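Local atomic coordinates of FdhC (Acinetobacter nosocomialis, PDB entry 5KTC), a protein that probably transfers a 3-hydroxybutanoyl group from coenzyme A to the amino group of a dTDP-linked 3-amino-3,6-dideoxygalactose, as a GNAT-type sugar N-acyltransferase. Residues A[11-16]-A[66-71]; A[75-80]-A[98-103]; A[88-93]-A[123-128]; A[132-137]-A[156-161]. All coordinates share one frame; numbering follows the deposited sequence.

Overall arrangement
From the N terminus, strand 11-15 enters at one margin of the sheet, and contact 1 closes a loop about half helical by pairing 11-16 with 66-71. The chain turns straight into strand 75-86, so contact 2 (75-80 with 98-103) follows in series and closes the hairpin with strand 91-99. Contacts 1 and 2 touch directly, Ile68 meeting Ile77. Contact 3 opens inside that hairpin, so it crosses contact 2; it joins 88-93 to 123-128 at the far end of the same strand, spanning helix 107-122. Contact 4 closes last, linking 132-137 to 156-161. All four stitch one mixed GNAT sheet, and contacts 2 and 4, about 21 Å apart between centres, both reach coenzyme A.

Contact 1: A[11-16]-A[66-71]; sequences TYLRLV and FIIFRS
With CG held between its backbone N and carbonyl carbon (chi1 61°), Tyr12 brings its ring to Phe69, whose CG stands anti to the carbonyl carbon (chi1 -82°). They meet on one face of an antiparallel strand pair that forms one margin of the GNAT sheet. The two ring planes are nearly parallel, 6° apart, yet so far slid that with centroids 5.0 Å from each other they barely overlap. Over the tyrosine face lies instead Phe69 CB, 3.4 Å from the centroid of the Tyr12 ring, in a CH-pi contact; a flat ring suits the place by offering CB a broad face. Backbone bonds run both ways between Tyr12 and Phe69 and between Arg14 and Ile67. Arg14 rises beside the rings and sets its NH2 at the edge of the phenyl ring, 3.6 Å from Phe69 CZ. Its NH1 bends round to the carbonyl of the next residue, Leu15 O (2.8 Å), which it meets from above the carbonyl plane, while a salt bridge to Asp20 gives the charge a second partner. On the other face Leu13 and Ile68 are buried and apolar, Leu13 CD2 lying 3.7 Å from Ile68 CG1; helix 107-122 covers Thr11 and Ile68, its Glu110 bonding Thr11 OG1. At the far end of the pair the Leu15 methyl CD2 rests over one face of the Phe66 ring, 3.8 Å from its centroid.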
# COMPACT_ATOMS: atom_id res chain seq x y z
N THR A 11 1.53 8.40 -9.84
CA THR A 11 0.33 7.90 -9.13
C THR A 11 -0.05 8.81 -7.99
O THR A 11 0.72 9.67 -7.59
CB THR A 11 0.56 6.49 -8.54
OG1 THR A 11 1.73 6.56 -7.73
CG2 THR A 11 0.75 5.41 -9.62
N TYR A 12 -1.28 8.62 -7.47
CA TYR A 12 -1.73 9.27 -6.29
C TYR A 12 -2.74 8.38 -5.60
O TYR A 12 -3.24 7.43 -6.20
CB TYR A 12 -2.36 10.63 -6.57
CG TYR A 12 -3.57 10.68 -7.44
CD1 TYR A 12 -3.47 10.79 -8.83
CD2 TYR A 12 -4.83 10.61 -6.91
CE1 TYR A 12 -4.57 10.89 -9.64
CE2 TYR A 12 -5.96 10.69 -7.73
CZ TYR A 12 -5.85 10.79 -9.10
OH TYR A 12 -6.97 10.78 -9.95
N LEU A 13 -2.95 8.64 -4.33
CA LEU A 13 -3.85 7.83 -3.49
C LEU A 13 -4.92 8.72 -2.94
O LEU A 13 -4.65 9.83 -2.57
CB LEU A 13 -3.13 7.22 -2.28
CG LEU A 13 -1.90 6.30 -2.41
CD1 LEU A 13 -1.68 5.35 -1.25
CD2 LEU A 13 -1.71 5.59 -3.70
N ARG A 14 -6.11 8.17 -2.77
CA ARG A 14 -7.17 8.84 -2.01
C ARG A 14 -8.01 7.86 -1.25
O ARG A 14 -8.10 6.68 -1.68
CB ARG A 14 -8.01 9.74 -2.91
CG ARG A 14 -8.88 8.98 -3.91
CD ARG A 14 -10.34 9.45 -3.88
NE ARG A 14 -11.12 8.74 -4.88
CZ ARG A 14 -11.73 7.57 -4.73
NH1 ARG A 14 -11.75 6.96 -3.54
NH2 ARG A 14 -12.36 7.02 -5.77
N LEU A 15 -8.61 8.30 -0.15
CA LEU A 15 -9.38 7.35 0.68
C LEU A 15 -10.55 6.68 -0.03
O LEU A 15 -11.28 7.33 -0.81
CB LEU A 15 -9.88 8.06 1.93
CG LEU A 15 -8.76 8.51 2.90
CD1 LEU A 15 -9.25 9.39 4.05
CD2 LEU A 15 -8.05 7.29 3.46
N VAL A 16 -10.73 5.39 0.26
CA VAL A 16 -11.86 4.60 -0.26
C VAL A 16 -13.21 5.19 0.15
O VAL A 16 -13.37 5.66 1.28
CB VAL A 16 -11.72 3.13 0.18
CG1 VAL A 16 -12.98 2.30 -0.05
CG2 VAL A 16 -10.55 2.54 -0.59
N PHE A 66 -7.04 3.00 0.70
CA PHE A 66 -6.89 3.90 -0.44
C PHE A 66 -7.09 3.22 -1.79
O PHE A 66 -6.72 2.06 -1.97
CB PHE A 66 -5.48 4.53 -0.46
CG PHE A 66 -5.13 5.30 0.79
CD1 PHE A 66 -4.63 4.66 1.88
CD2 PHE A 66 -5.27 6.67 0.84
CE1 PHE A 66 -4.32 5.32 3.05
CE2 PHE A 66 -4.98 7.37 1.98
CZ PHE A 66 -4.48 6.70 3.11
N ILE A 67 -7.68 3.97 -2.71
CA ILE A 67 -7.60 3.66 -4.12
C ILE A 67 -6.31 4.31 -4.65
O ILE A 67 -6.01 5.44 -4.25
CB ILE A 67 -8.78 4.21 -4.93
CG1 ILE A 67 -10.11 3.76 -4.33
CG2 ILE A 67 -8.65 3.83 -6.38
CD1 ILE A 67 -10.33 2.25 -4.29
N ILE A 68 -5.59 3.56 -5.47
CA ILE A 68 -4.41 4.00 -6.15
C ILE A 68 -4.86 4.43 -7.55
O ILE A 68 -5.55 3.65 -8.24
CB ILE A 68 -3.34 2.92 -6.27
CG1 ILE A 68 -2.96 2.31 -4.90
CG2 ILE A 68 -2.12 3.51 -6.98
CD1 ILE A 68 -2.04 1.09 -5.01
N PHE A 69 -4.45 5.63 -7.98
CA PHE A 69 -4.84 6.21 -9.28
C PHE A 69 -3.61 6.48 -10.10
O PHE A 69 -2.59 6.79 -9.53
CB PHE A 69 -5.57 7.55 -9.10
CG PHE A 69 -7.01 7.41 -8.76
CD1 PHE A 69 -7.44 7.31 -7.41
CD2 PHE A 69 -7.97 7.38 -9.80
CE1 PHE A 69 -8.80 7.17 -7.12
CE2 PHE A 69 -9.31 7.23 -9.50
CZ PHE A 69 -9.72 7.12 -8.16
N ARG A 70 -3.72 6.36 -11.42
CA ARG A 70 -2.71 6.92 -12.31
C ARG A 70 -3.01 8.40 -12.62
O ARG A 70 -4.15 8.80 -12.92
CB ARG A 70 -2.39 6.04 -13.49
CG ARG A 70 -3.40 5.91 -14.54
CD ARG A 70 -2.96 4.91 -15.57
NE ARG A 70 -1.95 5.54 -16.44
CZ ARG A 70 -1.10 4.88 -17.20
NH1 ARG A 70 -1.03 3.56 -17.16
NH2 ARG A 70 -0.26 5.57 -17.98
N SER A 71 -1.97 9.21 -12.40
CA SER A 71 -2.03 10.65 -12.51
C SER A 71 -2.34 11.20 -13.90
O SER A 71 -2.90 12.26 -13.98
CB SER A 71 -0.66 11.25 -12.15
OG SER A 71 -0.36 10.90 -10.82
O HOH W 1 0.87 12.33 -9.22

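Contact 2: A[75-80]-A[98-103]; sequences SPIGTV and ILNEHK. With COA (coenzyme A), chain D.
Ser75 OG lies at the edge of the His102 imidazole, close to its plane, and Ile77 CG2 approaches the same ring obliquely; since the histidine has a second conformer, this meeting is doubtful, and each of the two polar groups has its hydrogen bond with Asp73. The Asn100 OD1 accepts His102 N at 2.9 Å from above the carbonyl plane, making an Asx turn, and lies 3.6 Å from Ile77 CA. Asparagine suits this place because its short side chain puts OD1 where the N-H two residues on can reach it, at the start of the type I turn from Asn100 to Lys103. Backbone bonds run both ways between Thr79 and Ile98, and Asn100 N reaches Ile77 O at 2.9 Å. Ile77 and Gly78 together face Ile68 in a classic beta bulge; the backbone angles of Gly78 (168/-164) themselves call for glycine, and a CB would collide with Ile98 O. On the ligand side Leu99 N gives a straight bond to coenzyme A O9P at 2.8 Å, and Leu99 CG packs on the pantetheine methyl CEP. Lys103, extended beyond CG, carries NZ to the diphosphate oxygen O4A at 2.7 Å. A strand end that offers backbone N-H to the pantetheine, followed by a loop that meets the diphosphate, is typical of the GNAT coenzyme A site.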
# COMPACT_ATOMS: atom_id res chain seq x y z
N SER A 75 -7.36 7.56 -13.64
CA SER A 75 -8.05 6.31 -13.69
C SER A 75 -7.53 5.40 -12.57
O SER A 75 -6.32 5.44 -12.26
CB SER A 75 -7.89 5.67 -15.08
OG SER A 75 -6.63 5.09 -15.30
N PRO A 76 -8.41 4.56 -12.00
CA PRO A 76 -8.05 3.75 -10.85
C PRO A 76 -7.28 2.54 -11.28
O PRO A 76 -7.61 1.92 -12.29
CB PRO A 76 -9.40 3.38 -10.27
CG PRO A 76 -10.31 3.30 -11.44
CD PRO A 76 -9.84 4.41 -12.33
N ILE A 77 -6.16 2.27 -10.58
CA ILE A 77 -5.27 1.16 -10.94
C ILE A 77 -5.03 0.19 -9.76
O ILE A 77 -4.38 -0.79 -9.94
CB ILE A 77 -3.93 1.67 -11.46
CG1 ILE A 77 -3.24 2.63 -10.44
CG2 ILE A 77 -4.12 2.44 -12.79
CD1 ILE A 77 -1.78 2.87 -10.81
N GLY A 78 -5.59 0.46 -8.57
CA GLY A 78 -5.44 -0.50 -7.49
C GLY A 78 -5.85 -0.05 -6.12
O GLY A 78 -6.57 0.94 -5.97
N THR A 79 -5.39 -0.82 -5.11
CA THR A 79 -5.75 -0.59 -3.76
C THR A 79 -4.56 -0.71 -2.85
O THR A 79 -3.57 -1.41 -3.17
CB THR A 79 -6.82 -1.56 -3.24
OG1 THR A 79 -6.36 -2.92 -3.32
CG2 THR A 79 -8.05 -1.37 -4.02
N VAL A 80 -4.66 -0.08 -1.68
CA VAL A 80 -3.68 -0.39 -0.62
C VAL A 80 -4.24 0.03 0.70
O VAL A 80 -5.08 0.96 0.74
CB VAL A 80 -2.28 0.23 -0.90
CG1 VAL A 80 -2.32 1.76 -0.74
CG2 VAL A 80 -1.20 -0.41 -0.02
N ILE A 98 -2.79 -4.18 -4.31
CA ILE A 98 -3.16 -4.74 -5.61
C ILE A 98 -3.02 -3.67 -6.68
O ILE A 98 -3.47 -2.54 -6.49
CB ILE A 98 -4.58 -5.29 -5.67
CG1 ILE A 98 -4.92 -6.20 -4.46
CG2 ILE A 98 -4.72 -6.12 -6.93
CD1 ILE A 98 -6.37 -6.46 -4.19
N LEU A 99 -2.38 -4.03 -7.78
CA LEU A 99 -2.31 -3.14 -8.96
C LEU A 99 -2.76 -3.91 -10.22
O LEU A 99 -2.32 -5.04 -10.41
CB LEU A 99 -0.88 -2.65 -9.13
CG LEU A 99 -0.39 -1.61 -8.12
CD1 LEU A 99 1.09 -1.40 -8.29
CD2 LEU A 99 -1.11 -0.27 -8.23
N ASN A 100 -3.59 -3.29 -11.06
CA ASN A 100 -4.13 -4.03 -12.23
C ASN A 100 -3.26 -3.73 -13.45
O ASN A 100 -2.27 -3.00 -13.35
CB ASN A 100 -5.61 -3.68 -12.49
CG ASN A 100 -5.85 -2.23 -12.86
OD1 ASN A 100 -5.00 -1.52 -13.35
ND2 ASN A 100 -7.07 -1.77 -12.56
N GLU A 101 -3.65 -4.28 -14.60
CA GLU A 101 -2.94 -4.07 -15.89
C GLU A 101 -2.68 -2.64 -16.30
O GLU A 101 -1.71 -2.39 -16.99
CB GLU A 101 -3.76 -4.68 -17.04
CG GLU A 101 -3.10 -5.83 -17.75
CD GLU A 101 -3.99 -6.42 -18.85
OE1 GLU A 101 -5.19 -6.02 -18.92
OE2 GLU A 101 -3.50 -7.27 -19.64
N HIS A 102 -3.53 -1.73 -15.89
CA HIS A 102 -3.45 -0.30 -16.34
C HIS A 102 -2.52 0.49 -15.44
O HIS A 102 -2.36 1.67 -15.63
CB HIS A 102 -4.84 0.38 -16.44
CG HIS A 102 -4.85 1.71 -17.16
ND1 HIS A 102 -4.19 1.95 -18.35
CD2 HIS A 102 -5.51 2.86 -16.87
CE1 HIS A 102 -4.38 3.20 -18.72
NE2 HIS A 102 -5.19 3.78 -17.84
N LYS A 103 -1.85 -0.17 -14.51
CA LYS A 103 -0.92 0.47 -13.62
C LYS A 103 0.20 1.14 -14.43
O LYS A 103 0.58 0.66 -15.49
CB LYS A 103 -0.29 -0.58 -12.64
CG LYS A 103 0.62 -1.61 -13.34
CD LYS A 103 1.14 -2.72 -12.46
CE LYS A 103 1.97 -3.73 -13.27
NZ LYS A 103 2.24 -4.97 -12.50
N1A COA D . 13.97 0.00 -7.03
C2A COA D . 13.82 0.28 -8.35
N3A COA D . 12.92 -0.35 -9.11
C4A COA D . 12.10 -1.22 -8.54
C5A COA D . 12.18 -1.53 -7.10
C6A COA D . 13.21 -0.85 -6.34
N6A COA D . 13.38 -1.07 -5.04
N7A COA D . 11.24 -2.42 -6.82
C8A COA D . 10.60 -2.68 -7.98
N9A COA D . 11.13 -1.96 -9.01
C1B COA D . 10.68 -1.95 -10.42
C2B COA D . 10.42 -3.39 -10.88
O2B COA D . 11.60 -4.05 -11.37
C3B COA D . 9.35 -3.21 -11.90
O3B COA D . 9.97 -2.72 -13.09
P3B COA D . 10.12 -3.68 -14.38
O7A COA D . 8.90 -3.25 -15.21
O8A COA D . 11.44 -3.09 -14.79
O9A COA D . 10.09 -5.11 -13.89
C4B COA D . 8.51 -2.08 -11.32
O4B COA D . 9.41 -1.29 -10.52
C5B COA D . 7.28 -2.57 -10.59
O5B COA D . 7.64 -3.45 -9.55
P1A COA D . 7.09 -4.93 -9.54
O1A COA D . 7.83 -5.69 -8.47
O2A COA D . 6.84 -5.52 -10.91
O3A COA D . 5.61 -4.84 -8.88
P2A COA D . 4.18 -5.03 -9.47
O4A COA D . 3.82 -4.03 -10.54
O5A COA D . 3.91 -6.48 -9.82
O6A COA D . 3.26 -4.66 -8.22
CBP COA D . 1.86 -5.91 -6.67
CCP COA D . 3.29 -5.51 -7.09
CDP COA D . 1.99 -6.85 -5.50
CEP COA D . 1.06 -4.68 -6.26
CAP COA D . 1.16 -6.60 -7.87
OAP COA D . 2.12 -7.57 -8.39
C9P COA D . -0.14 -7.21 -7.55
O9P COA D . -1.24 -6.61 -7.49
N8P COA D . -0.07 -8.53 -7.29
C7P COA D . -1.23 -9.26 -6.95
C6P COA D . -1.81 -8.98 -5.58
C5P COA D . -0.82 -9.37 -4.52
O5P COA D . -0.30 -10.51 -4.56
N4P COA D . -0.53 -8.46 -3.61
C3P COA D . 0.51 -8.67 -2.60
C2P COA D . 0.05 -9.60 -1.46
S1P COA D . 1.50 -10.01 -0.42

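Contact 3: A[88-93]-A[123-128]; sequences NPKSFC and LGFEQS
Lys90 O is gripped by two donors, Glu126 N at 2.8 Å and Gln127 N at 3.0 Å, where the beta-alpha-beta crossover formed by strand 91-99, helix 107-122 and strand 127-133 returns to the sheet. The one oxygen thus accepts from both amides. Parallel pairing continues as Phe92 N bonds Gln127 O at 3.0 Å. Ser128 OG adds a weak bond to Phe92 O, whose residue is also backbone-bonded to His129. The Gln127 amide uses OE1 for His129, and the puckered, apolar ring of Pro89 packs its CG on Gln127 CG. Lys90 bends at its last torsion (chi4 -64°), placing NZ 3.9 Å from the centroid of the Phe125 ring in a cation-pi contact. Carbonyl oxygens of Leu123 and Gly124 lie near the ammonium without hydrogen-bonding it, which would probably favour its charge. Over the opposite phenyl face sits Phe92 CB, centred. Glycine suits position 124, the first residue to leave the helix, because its phi is positive. Ser128 is small enough to set both CB and OG over one face of the Phe92 ring, CB in a CH-pi contact 3.9 Å from the centroid and OG 3.3 Å from Phe92 CE2.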
# COMPACT_ATOMS: atom_id res chain seq x y z
N ASN A 88 4.13 0.10 21.62
CA ASN A 88 5.34 -0.38 22.29
C ASN A 88 6.15 -1.47 21.52
O ASN A 88 6.38 -2.54 22.06
CB ASN A 88 4.95 -0.90 23.68
CG ASN A 88 4.24 0.15 24.48
OD1 ASN A 88 4.87 1.02 25.05
ND2 ASN A 88 2.92 0.13 24.43
N PRO A 89 6.63 -1.21 20.30
CA PRO A 89 6.60 0.11 19.67
C PRO A 89 5.29 0.36 18.84
O PRO A 89 4.44 -0.52 18.66
CB PRO A 89 7.88 0.09 18.81
CG PRO A 89 8.11 -1.39 18.47
CD PRO A 89 7.33 -2.22 19.46
N LYS A 90 5.12 1.59 18.39
CA LYS A 90 3.92 1.96 17.71
C LYS A 90 4.00 1.30 16.30
O LYS A 90 4.95 1.58 15.57
CB LYS A 90 3.84 3.46 17.66
CG LYS A 90 2.42 3.96 17.60
CD LYS A 90 2.39 5.41 18.07
CE LYS A 90 1.05 6.03 17.77
NZ LYS A 90 0.80 6.09 16.29
N SER A 91 3.08 0.40 15.97
CA SER A 91 3.19 -0.37 14.73
C SER A 91 1.93 -0.35 13.91
O SER A 91 0.78 -0.26 14.46
CB SER A 91 3.64 -1.81 15.00
OG SER A 91 2.61 -2.51 15.63
N PHE A 92 2.09 -0.37 12.59
CA PHE A 92 0.94 -0.50 11.70
C PHE A 92 1.20 -1.66 10.76
O PHE A 92 2.32 -1.92 10.47
CB PHE A 92 0.62 0.78 10.89
CG PHE A 92 1.62 1.13 9.83
CD1 PHE A 92 2.81 1.80 10.14
CD2 PHE A 92 1.39 0.81 8.50
CE1 PHE A 92 3.74 2.11 9.17
CE2 PHE A 92 2.33 1.13 7.53
CZ PHE A 92 3.49 1.80 7.86
N CYS A 93 0.15 -2.35 10.36
CA CYS A 93 0.23 -3.28 9.24
C CYS A 93 -0.16 -2.58 7.90
O CYS A 93 -0.93 -1.62 7.89
CB CYS A 93 -0.69 -4.50 9.44
SG CYS A 93 -0.26 -5.42 10.98
N LEU A 123 1.18 9.61 10.15
CA LEU A 123 0.58 9.03 11.33
C LEU A 123 1.50 8.77 12.49
O LEU A 123 1.04 8.27 13.49
CB LEU A 123 -0.14 7.73 10.90
CG LEU A 123 -1.28 7.89 9.93
CD1 LEU A 123 -1.74 6.53 9.44
CD2 LEU A 123 -2.43 8.65 10.52
N GLY A 124 2.79 9.04 12.39
CA GLY A 124 3.65 8.87 13.55
C GLY A 124 3.93 7.47 14.08
O GLY A 124 4.24 7.32 15.24
N PHE A 125 3.84 6.42 13.25
CA PHE A 125 4.22 5.07 13.74
C PHE A 125 5.72 4.92 13.77
O PHE A 125 6.43 5.70 13.13
CB PHE A 125 3.61 3.97 12.84
CG PHE A 125 2.13 3.83 13.02
CD1 PHE A 125 1.63 3.04 14.01
CD2 PHE A 125 1.27 4.47 12.22
CE1 PHE A 125 0.27 2.91 14.21
CE2 PHE A 125 -0.09 4.33 12.36
CZ PHE A 125 -0.59 3.54 13.36
N GLU A 126 6.18 3.89 14.45
CA GLU A 126 7.59 3.53 14.48
C GLU A 126 8.00 2.33 13.66
O GLU A 126 9.15 2.24 13.24
CB GLU A 126 8.04 3.32 15.93
CG GLU A 126 8.20 4.62 16.73
CD GLU A 126 9.19 5.62 16.13
OE1 GLU A 126 8.77 6.79 15.85
OE2 GLU A 126 10.39 5.26 15.94
N GLN A 127 7.08 1.38 13.48
CA GLN A 127 7.36 0.12 12.77
C GLN A 127 6.20 -0.27 11.87
O GLN A 127 5.07 0.01 12.22
CB GLN A 127 7.40 -1.06 13.76
CG GLN A 127 8.55 -1.21 14.69
CD GLN A 127 8.82 -2.72 14.95
OE1 GLN A 127 7.88 -3.59 15.13
NE2 GLN A 127 10.11 -3.06 14.93
N SER A 128 6.49 -1.02 10.80
CA SER A 128 5.44 -1.51 9.93
C SER A 128 5.57 -3.01 9.94
O SER A 128 6.66 -3.49 9.96
CB SER A 128 5.58 -0.98 8.52
OG SER A 128 4.42 -1.35 7.84

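Contact 4: A[132-137]-A[156-161]; sequences VMKGND and ENIYYI. With COA (coenzyme A), chain D.
Strand 127-133 forms one wall of the GNAT cleft that takes the thiol end of coenzyme A, and here it pairs antiparallel with strand 157-163 through Val132 and Ile158. Val132 N reaches Ile158 O at 3.0 Å and Ile158 N returns to Val132 O at 2.9 Å. Two residues on, Lys134 N bonds Glu156 O at 2.7 Å. Val132 suits a place between protein and ligand because it is branched: CG1, anti to the backbone N, comes 3.8 Å from coenzyme A S1P; CG2 also borders the sulfur but meets the Tyr160 ring obliquely, 3.9 Å from CE1. The tyrosine hydroxyl bonds His140. Asn157 sets OD1 beside Met133 CG, and its ND2 makes an almost straight bond (171°), in the amide plane, to Tyr159 OH at 3.0 Å. Lys134 lays its CG near Ile158 CG1 while its ammonium pairs with Glu153 and bonds Asp154 O. The chain then makes a type II turn from Met133 to Asn136, with glycine at 135 fitting its positive phi. Asn136 ND2 donates to coenzyme A O5P at 3.1 Å. Three backbone bonds thus tie the strand end and the start of the turn to 156-158, while the turn supplies one amide donor, so the pantetheine carbonyl and the sulfur end are probably positioned together.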
# COMPACT_ATOMS: atom_id res chain seq x y z
N VAL A 132 3.58 -11.90 3.33
CA VAL A 132 3.52 -12.20 1.92
C VAL A 132 3.46 -13.72 1.79
O VAL A 132 4.25 -14.42 2.45
CB VAL A 132 4.77 -11.71 1.23
CG1 VAL A 132 4.77 -12.01 -0.26
CG2 VAL A 132 4.99 -10.22 1.49
N MET A 133 2.54 -14.24 1.00
CA MET A 133 2.45 -15.70 0.86
C MET A 133 3.67 -16.31 0.25
O MET A 133 4.23 -15.79 -0.66
CB MET A 133 1.22 -16.12 0.06
CG MET A 133 -0.07 -16.08 0.89
SD MET A 133 -1.46 -16.91 0.06
CE MET A 133 -1.10 -18.66 0.36
N LYS A 134 4.07 -17.46 0.77
CA LYS A 134 5.12 -18.23 0.15
C LYS A 134 4.61 -18.56 -1.26
O LYS A 134 3.45 -18.78 -1.42
CB LYS A 134 5.37 -19.45 1.01
CG LYS A 134 5.99 -19.16 2.36
CD LYS A 134 6.21 -20.47 3.15
CE LYS A 134 7.46 -20.49 4.00
NZ LYS A 134 7.17 -21.25 5.28
N GLY A 135 5.47 -18.47 -2.26
CA GLY A 135 5.08 -18.59 -3.66
C GLY A 135 4.98 -17.27 -4.39
O GLY A 135 5.12 -17.24 -5.61
N ASN A 136 4.76 -16.16 -3.66
CA ASN A 136 4.61 -14.81 -4.28
C ASN A 136 5.96 -14.13 -4.45
O ASN A 136 6.28 -13.04 -3.90
CB ASN A 136 3.65 -13.97 -3.43
CG ASN A 136 2.96 -12.85 -4.21
OD1 ASN A 136 3.20 -12.64 -5.39
ND2 ASN A 136 2.09 -12.13 -3.52
N ASP A 137 6.77 -14.79 -5.29
CA ASP A 137 8.21 -14.72 -5.20
C ASP A 137 8.71 -13.33 -5.49
O ASP A 137 9.57 -12.78 -4.79
CB ASP A 137 8.86 -15.82 -6.09
CG ASP A 137 8.49 -17.24 -5.64
OD1 ASP A 137 8.49 -17.46 -4.40
OD2 ASP A 137 8.16 -18.12 -6.48
N GLU A 156 2.08 -20.82 5.45
CA GLU A 156 1.55 -19.98 4.36
C GLU A 156 2.41 -18.79 3.97
O GLU A 156 2.49 -18.46 2.77
CB GLU A 156 0.27 -19.34 4.82
CG GLU A 156 -0.87 -20.23 5.02
CD GLU A 156 -2.05 -19.49 5.61
OE1 GLU A 156 -2.85 -20.25 6.21
OE2 GLU A 156 -2.24 -18.23 5.47
N ASN A 157 2.97 -18.13 4.98
CA ASN A 157 3.55 -16.76 4.87
C ASN A 157 4.97 -16.62 5.32
O ASN A 157 5.50 -17.42 6.11
CB ASN A 157 2.76 -15.82 5.80
CG ASN A 157 1.31 -15.67 5.43
OD1 ASN A 157 0.99 -15.71 4.25
ND2 ASN A 157 0.42 -15.50 6.41
N ILE A 158 5.60 -15.58 4.80
CA ILE A 158 6.73 -14.96 5.41
C ILE A 158 6.27 -13.63 6.00
O ILE A 158 5.47 -12.91 5.40
CB ILE A 158 7.88 -14.85 4.46
CG1 ILE A 158 8.32 -16.27 4.06
CG2 ILE A 158 9.07 -14.10 5.13
CD1 ILE A 158 9.20 -16.26 2.85
N TYR A 159 6.73 -13.37 7.25
CA TYR A 159 6.34 -12.20 8.04
C TYR A 159 7.50 -11.23 8.04
O TYR A 159 8.68 -11.64 8.23
CB TYR A 159 6.01 -12.61 9.47
CG TYR A 159 4.82 -13.44 9.49
CD1 TYR A 159 3.58 -12.86 9.46
CD2 TYR A 159 4.92 -14.84 9.40
CE1 TYR A 159 2.46 -13.60 9.36
CE2 TYR A 159 3.79 -15.61 9.34
CZ TYR A 159 2.57 -15.02 9.32
OH TYR A 159 1.38 -15.71 9.22
N TYR A 160 7.19 -9.96 7.80
CA TYR A 160 8.22 -8.94 7.68
C TYR A 160 7.93 -7.80 8.62
O TYR A 160 6.79 -7.54 8.96
CB TYR A 160 8.24 -8.37 6.24
CG TYR A 160 8.67 -9.35 5.19
CD1 TYR A 160 7.74 -10.14 4.52
CD2 TYR A 160 10.00 -9.45 4.84
CE1 TYR A 160 8.17 -11.08 3.58
CE2 TYR A 160 10.41 -10.32 3.86
CZ TYR A 160 9.48 -11.13 3.24
OH TYR A 160 9.95 -12.00 2.30
N ILE A 161 8.99 -7.05 8.91
CA ILE A 161 8.84 -5.71 9.45
C ILE A 161 9.69 -4.71 8.63
O ILE A 161 10.70 -5.04 8.01
CB ILE A 161 9.16 -5.52 10.95
CG1 ILE A 161 10.62 -5.46 11.20
CG2 ILE A 161 8.51 -6.57 11.83
CD1 ILE A 161 11.34 -6.68 10.79
N1A COA D . 13.97 0.00 -7.03
C2A COA D . 13.82 0.28 -8.35
N3A COA D . 12.92 -0.35 -9.11
C4A COA D . 12.10 -1.22 -8.54
C5A COA D . 12.18 -1.53 -7.10
C6A COA D . 13.21 -0.85 -6.34
N6A COA D . 13.38 -1.07 -5.04
N7A COA D . 11.24 -2.42 -6.82
C8A COA D . 10.60 -2.68 -7.98
N9A COA D . 11.13 -1.96 -9.01
C1B COA D . 10.68 -1.95 -10.42
C2B COA D . 10.42 -3.39 -10.88
O2B COA D . 11.60 -4.05 -11.37
C3B COA D . 9.35 -3.21 -11.90
O3B COA D . 9.97 -2.72 -13.09
P3B COA D . 10.12 -3.68 -14.38
O7A COA D . 8.90 -3.25 -15.21
O8A COA D . 11.44 -3.09 -14.79
O9A COA D . 10.09 -5.11 -13.89
C4B COA D . 8.51 -2.08 -11.32
O4B COA D . 9.41 -1.29 -10.52
C5B COA D . 7.28 -2.57 -10.59
O5B COA D . 7.64 -3.45 -9.55
P1A COA D . 7.09 -4.93 -9.54
O1A COA D . 7.83 -5.69 -8.47
O2A COA D . 6.84 -5.52 -10.91
O3A COA D . 5.61 -4.84 -8.88
P2A COA D . 4.18 -5.03 -9.47
O4A COA D . 3.82 -4.03 -10.54
O5A COA D . 3.91 -6.48 -9.82
O6A COA D . 3.26 -4.66 -8.22
CBP COA D . 1.86 -5.91 -6.67
CCP COA D . 3.29 -5.51 -7.09
CDP COA D . 1.99 -6.85 -5.50
CEP COA D . 1.06 -4.68 -6.26
CAP COA D . 1.16 -6.60 -7.87
OAP COA D . 2.12 -7.57 -8.39
C9P COA D . -0.14 -7.21 -7.55
O9P COA D . -1.24 -6.61 -7.49
N8P COA D . -0.07 -8.53 -7.29
C7P COA D . -1.23 -9.26 -6.95
C6P COA D . -1.81 -8.98 -5.58
C5P COA D . -0.82 -9.37 -4.52
O5P COA D . -0.30 -10.51 -4.56
N4P COA D . -0.53 -8.46 -3.61
C3P COA D . 0.51 -8.67 -2.60
C2P COA D . 0.05 -9.60 -1.46
S1P COA D . 1.50 -10.01 -0.42